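Local atomic coordinates of putative nuclease YbcO (Escherichia coli K-12, PDB entry 3G27), a protein that binds zinc and is probably a prophage-derived nuclease. Residues C76-E79 / G80-R83. Residues are numbered along the deposited sequence; the frame is centred on the assembly and turned at random.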
loop_
_atom_site.group_PDB
_atom_site.type_symbol
_atom_site.label_atom_id
_atom_site.label_comp_id
_atom_site.label_asym_id
_atom_site.label_seq_id
_atom_site.Cartn_x
_atom_site.Cartn_y
_atom_site.Cartn_z
ATOM N N CYS A 76 -5.555 4.539 -4.829
ATOM C CA CYS A 76 -6.582 3.488 -4.748
ATOM C C CYS A 76 -6.023 2.078 -4.854
ATOM O O CYS A 76 -6.451 1.184 -4.145
ATOM C CB CYS A 76 -7.616 3.704 -5.845
ATOM S SG CYS A 76 -8.549 5.247 -5.593
ATOM N N ALA A 77 -5.046 1.887 -5.732
ATOM C CA ALA A 77 -4.399 0.579 -5.928
ATOM C C ALA A 77 -3.776 0.064 -4.607
ATOM O O ALA A 77 -3.941 -1.110 -4.198
ATOM C CB ALA A 77 -3.319 0.710 -7.019
ATOM N N LEU A 78 -3.044 0.964 -3.957
ATOM C CA LEU A 78 -2.244 0.625 -2.793
ATOM C C LEU A 78 -3.138 0.457 -1.572
ATOM O O LEU A 78 -2.948 -0.469 -0.767
ATOM C CB LEU A 78 -1.181 1.696 -2.593
ATOM C CG LEU A 78 0.054 1.677 -3.514
ATOM C CD1 LEU A 78 0.888 2.906 -3.291
ATOM C CD2 LEU A 78 0.877 0.444 -3.246
ATOM N N GLU A 79 -4.143 1.326 -1.464
ATOM C CA GLU A 79 -5.246 1.146 -0.496
ATOM C C GLU A 79 -5.908 -0.228 -0.675
ATOM O O GLU A 79 -6.193 -0.909 0.305
ATOM C CB GLU A 79 -6.294 2.239 -0.675
ATOM C CG GLU A 79 -6.762 2.904 0.585
ATOM C CD GLU A 79 -7.292 4.307 0.303
ATOM O OE1 GLU A 79 -7.027 5.226 1.118
ATOM O OE2 GLU A 79 -7.949 4.490 -0.749
ATOM N N GLY A 80 -6.119 -0.624 -1.924
ATOM C CA GLY A 80 -6.646 -1.927 -2.266
ATOM C C GLY A 80 -5.735 -3.047 -1.851
ATOM O O GLY A 80 -6.198 -4.070 -1.354
HETATM N N MSE A 81 -4.427 -2.855 -2.042
HETATM C CA MSE A 81 -3.418 -3.813 -1.596
HETATM C C MSE A 81 -3.488 -4.054 -0.078
HETATM O O MSE A 81 -3.452 -5.193 0.378
HETATM C CB MSE A 81 -2.011 -3.327 -1.980
HETATM C CG MSE A 81 -0.896 -4.234 -1.453
HETATM SE SE MSE A 81 0.882 -3.568 -1.889
HETATM C CE MSE A 81 0.994 -2.141 -0.580
ATOM N N ALA A 82 -3.585 -2.973 0.690
ATOM C CA ALA A 82 -3.649 -3.050 2.154
ATOM C C ALA A 82 -4.924 -3.764 2.622
ATOM O O ALA A 82 -4.895 -4.611 3.500
ATOM C CB ALA A 82 -3.549 -1.656 2.756
ATOM N N ARG A 83 -6.048 -3.429 2.014
ATOM C CA ARG A 83 -7.314 -4.139 2.265
ATOM C C ARG A 83 -7.257 -5.638 1.932
ATOM O O ARG A 83 -7.699 -6.464 2.726
ATOM C CB ARG A 83 -8.417 -3.492 1.468
ATOM C CG ARG A 83 -8.684 -2.056 1.853
ATOM C CD ARG A 83 -9.915 -1.532 1.120
ATOM N NE ARG A 83 -10.001 -0.085 1.255
ATOM C CZ ARG A 83 -10.157 0.783 0.257
ATOM N NH1 ARG A 83 -10.272 0.390 -1.013
ATOM N NH2 ARG A 83 -10.204 2.083 0.542
HETATM O O HOH W 1 -9.294 2.199 -2.727
#
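E79 and R83, one helical turn apart, form a salt bridge in which OE2 of E79 lies 3.5 Å from NH2 of R83, a long pairing. Contact is not confined to the charges: CG of E79 sits over one face of the guanidinium, also 3.5 Å from NH2 of R83, so the aliphatic part of the glutamate shares in the packing. The carboxylate lies out of the guanidinium plane, beyond NH2 and on the same side as CG, its own plane turned by 26°. With CG of R83 placed beside its own backbone N (chi1 -63°) and the chain extended from there to NE, the arginine runs back along the helix towards E79, its CG passing 3.1 Å from O of E79. A water bridges the other terminal nitrogen and the carboxylate: it accepts from NH1 of R83 at 2.7 Å and donates weakly to OE2 of E79. NH1 also bonds to the backbone O of Q14, which ties the guanidinium to that loop.

On another side of the helix, L78 and M81, a selenomethionine, lie side by side and point the same way. The bend at the end of the M81 chain (chi3 76°) turns its CE to within 3.7 Å of CD2 of L78. Both pack against their counterparts in the second subunit, L78 on L78 and M81 on M81.

The backbone bonds are regular i to i+4 links, such as N of R83 to O of E79 (3.0 Å). This is an i, i+4 Glu-Arg salt bridge on an alpha-helix, 70-90, with an i, i+3 apolar pair at the subunit interface and the side chain of C76 about 9 Å from the zinc ion held by C13, C21, C54 and C57.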